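Local coordinates for N5-Carboxyaminoimidazole ribonucleotide synthetase (PDB 3ORQ), which catalyses the ATP-dependent conversion of 5-aminoimidazole ribonucleotide and bicarbonate to N5-carboxyaminoimidazole ribonucleotide, a carboxylation step of purine biosynthesis, at residues 224-229 against 360-365. Numbering follows the deposited sequence.
Sequences KTIVPA and NDVNQT
Lys224 NZ is gripped by salt bridges to Glu216, on strand 207-218, and Glu366 and by a weak hydrogen bond to Tyr370; the last two join strand 221-227 to helix 362-372 two residues before Ile226, which packs on Val362 at the start of that helix. The direct contact is small, burying 120 Å² over both segments, and its side-chain part is apolar. Ile226 CG2 meets Val362 CG1 at 3.2 Å, closer than two methyls normally sit, so the exact spacing is doubtful. Ile226 CD1 lies 3.9 Å from the same Val362 CG1, and this one methyl therefore faces both arms of the isoleucine. With CG1 anti to its own nitrogen (chi1 170°), Val362 extends that branch to the strand; its other methyl, CG2, reaches the backbone edge, 4.3 Å from Val227 O. The CA atoms of Ile226 and Val362 are 7.4 Å apart. In the fold, strand 221-227 runs antiparallel between strands 207-218 and 313-319, in an antiparallel sheet where strands of the ATP-grasp domain continue into those of the C-terminal domain, and the final helix lies over one face. Val362 also rests on Pro312 and Val314, so it spans two neighbouring strands. Val227 projects from the other face, onto Tyr281, Leu309 and strand 207-218. Just beyond it the chain turns through a cis peptide bond before Pro228. Asp361 is the N-cap, just before the helix: OD1 accepts from Gln364 N at 3.2 Å, nearly straight at 165° but from well above the carboxylate plane. Thr365 N donates to Asp361 O at 2.9 Å, closing the first turn of the helix. Asn363 OD1 is hydrogen-bonded to Arg230 NH1, which follows the 224-229 segment.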
ATOM      1  N   LYS A 224      16.759   9.348 -10.538  1.00 11.70           N
ATOM      2  CA  LYS A 224      17.067   8.002 -10.064  1.00 11.49           C
ATOM      3  C   LYS A 224      17.481   8.044  -8.610  1.00 12.22           C
ATOM      4  O   LYS A 224      18.283   8.866  -8.238  1.00 14.42           O
ATOM      5  CB  LYS A 224      18.199   7.369 -10.885  1.00 10.63           C
ATOM      6  CG  LYS A 224      18.650   5.991 -10.377  1.00  8.14           C
ATOM      7  CD  LYS A 224      19.479   5.273 -11.400  1.00  7.37           C
ATOM      8  CE  LYS A 224      20.561   6.239 -11.987  1.00 11.73           C
ATOM      9  NZ  LYS A 224      21.697   6.525 -11.019  1.00 12.06           N
ATOM     10  N   THR A 225      16.911   7.160  -7.797  1.00 11.59           N
ATOM     11  CA  THR A 225      17.317   6.979  -6.387  1.00 10.03           C
ATOM     12  C   THR A 225      17.711   5.545  -6.196  1.00  9.63           C
ATOM     13  O   THR A 225      16.964   4.638  -6.594  1.00  9.76           O
ATOM     14  CB  THR A 225      16.160   7.331  -5.428  1.00  9.08           C
ATOM     15  OG1 THR A 225      15.836   8.727  -5.608  1.00 10.78           O
ATOM     16  CG2 THR A 225      16.505   7.005  -3.947  1.00  3.24           C
ATOM     17  N   ILE A 226      18.896   5.336  -5.619  1.00 10.17           N
ATOM     18  CA  ILE A 226      19.401   3.982  -5.340  1.00  8.64           C
ATOM     19  C   ILE A 226      19.579   3.792  -3.861  1.00  8.72           C
ATOM     20  O   ILE A 226      20.124   4.651  -3.187  1.00  9.34           O
ATOM     21  CB  ILE A 226      20.777   3.750  -5.986  1.00 10.66           C
ATOM     22  CG1 ILE A 226      20.628   3.735  -7.507  1.00 12.17           C
ATOM     23  CG2 ILE A 226      21.429   2.463  -5.406  1.00  5.78           C
ATOM     24  CD1 ILE A 226      21.902   3.423  -8.245  1.00 15.69           C
ATOM     25  N   VAL A 227      19.125   2.654  -3.348  1.00  9.78           N
ATOM     26  CA  VAL A 227      19.225   2.383  -1.949  1.00 11.56           C
ATOM     27  C   VAL A 227      19.671   0.943  -1.825  1.00 13.62           C
ATOM     28  O   VAL A 227      19.039   0.057  -2.417  1.00 15.80           O
ATOM     29  CB  VAL A 227      17.846   2.572  -1.233  1.00 11.76           C
ATOM     30  CG1 VAL A 227      17.985   2.398   0.262  1.00  9.71           C
ATOM     31  CG2 VAL A 227      17.264   3.967  -1.529  1.00 13.28           C
ATOM     32  N   PRO A 228      20.711   0.683  -1.007  1.00 13.39           N
ATOM     33  CA  PRO A 228      21.377   1.658  -0.146  1.00 13.90           C
ATOM     34  C   PRO A 228      22.368   2.503  -0.921  1.00 15.75           C
ATOM     35  O   PRO A 228      22.982   2.001  -1.889  1.00 15.96           O
ATOM     36  CB  PRO A 228      22.125   0.771   0.876  1.00 12.82           C
ATOM     37  CG  PRO A 228      22.420  -0.493   0.164  1.00 12.12           C
ATOM     38  CD  PRO A 228      21.284  -0.673  -0.850  1.00 13.70           C
ATOM     39  N   ALA A 229      22.516   3.769  -0.518  1.00 17.00           N
ATOM     40  CA  ALA A 229      23.497   4.670  -1.153  1.00 18.56           C
ATOM     41  C   ALA A 229      24.901   4.001  -1.186  1.00 19.55           C
ATOM     42  O   ALA A 229      25.389   3.483  -0.174  1.00 19.10           O
ATOM     43  CB  ALA A 229      23.544   5.993  -0.425  1.00 17.74           C
ATOM     44  N   ASN A 360      18.788  -7.411  -6.302  1.00 21.40           N
ATOM     45  CA  ASN A 360      19.978  -7.771  -5.541  1.00 24.07           C
ATOM     46  C   ASN A 360      21.269  -7.244  -6.160  1.00 26.46           C
ATOM     47  O   ASN A 360      22.348  -7.286  -5.540  1.00 28.95           O
ATOM     48  CB  ASN A 360      20.079  -9.282  -5.395  1.00 24.92           C
ATOM     49  CG  ASN A 360      19.054  -9.834  -4.461  1.00 24.81           C
ATOM     50  OD1 ASN A 360      18.763  -9.246  -3.418  1.00 24.78           O
ATOM     51  ND2 ASN A 360      18.489 -10.974  -4.830  1.00 24.48           N
ATOM     52  N   ASP A 361      21.172  -6.776  -7.392  1.00 26.35           N
ATOM     53  CA  ASP A 361      22.337  -6.261  -8.073  1.00 25.81           C
ATOM     54  C   ASP A 361      22.055  -4.858  -8.577  1.00 24.86           C
ATOM     55  O   ASP A 361      21.746  -4.630  -9.754  1.00 26.13           O
ATOM     56  CB  ASP A 361      22.796  -7.195  -9.196  1.00 25.15           C
ATOM     57  CG  ASP A 361      24.172  -6.789  -9.772  1.00 28.39           C
ATOM     58  OD1 ASP A 361      24.603  -5.628  -9.581  1.00 28.79           O
ATOM     59  OD2 ASP A 361      24.825  -7.640 -10.414  1.00 29.99           O
ATOM     60  N   VAL A 362      22.199  -3.914  -7.665  1.00 22.76           N
ATOM     61  CA  VAL A 362      21.905  -2.509  -7.928  1.00 19.34           C
ATOM     62  C   VAL A 362      22.706  -1.969  -9.111  1.00 19.94           C
ATOM     63  O   VAL A 362      22.169  -1.281  -9.974  1.00 20.29           O
ATOM     64  CB  VAL A 362      22.169  -1.670  -6.658  1.00 18.53           C
ATOM     65  CG1 VAL A 362      22.116  -0.252  -6.980  1.00 17.93           C
ATOM     66  CG2 VAL A 362      21.114  -2.015  -5.513  1.00 15.84           C
ATOM     67  N   ASN A 363      23.999  -2.269  -9.155  1.00 20.38           N
ATOM     68  CA  ASN A 363      24.849  -1.709 -10.212  1.00 22.12           C
ATOM     69  C   ASN A 363      24.406  -2.141 -11.606  1.00 22.81           C
ATOM     70  O   ASN A 363      24.364  -1.329 -12.514  1.00 24.17           O
ATOM     71  CB  ASN A 363      26.326  -1.974  -9.944  1.00 22.24           C
ATOM     72  CG  ASN A 363      26.841  -1.183  -8.736  1.00 23.93           C
ATOM     73  OD1 ASN A 363      26.116  -0.379  -8.155  1.00 26.70           O
ATOM     74  ND2 ASN A 363      28.066  -1.426  -8.345  1.00 25.09           N
ATOM     75  N   GLN A 364      24.000  -3.399 -11.730  1.00 22.55           N
ATOM     76  CA  GLN A 364      23.448  -3.907 -12.964  1.00 21.54           C
ATOM     77  C   GLN A 364      22.097  -3.269 -13.284  1.00 21.36           C
ATOM     78  O   GLN A 364      21.912  -2.716 -14.379  1.00 21.09           O
ATOM     79  CB  GLN A 364      23.291  -5.412 -12.899  1.00 21.95           C
ATOM     80  CG  GLN A 364      22.746  -5.991 -14.195  1.00 25.08           C
ATOM     81  CD  GLN A 364      23.649  -5.689 -15.388  1.00 28.83           C
ATOM     82  OE1 GLN A 364      24.732  -6.253 -15.514  1.00 30.82           O
ATOM     83  NE2 GLN A 364      23.209  -4.794 -16.258  1.00 28.77           N
ATOM     84  N   THR A 365      21.154  -3.338 -12.334  1.00 19.13           N
ATOM     85  CA  THR A 365      19.870  -2.678 -12.509  1.00 17.37           C
ATOM     86  C   THR A 365      20.053  -1.223 -12.943  1.00 17.40           C
ATOM     87  O   THR A 365      19.332  -0.742 -13.816  1.00 16.16           O
ATOM     88  CB  THR A 365      19.029  -2.687 -11.232  1.00 17.34           C
ATOM     89  OG1 THR A 365      18.713  -4.042 -10.878  1.00 17.74           O
ATOM     90  CG2 THR A 365      17.749  -1.864 -11.451  1.00 13.47           C
TER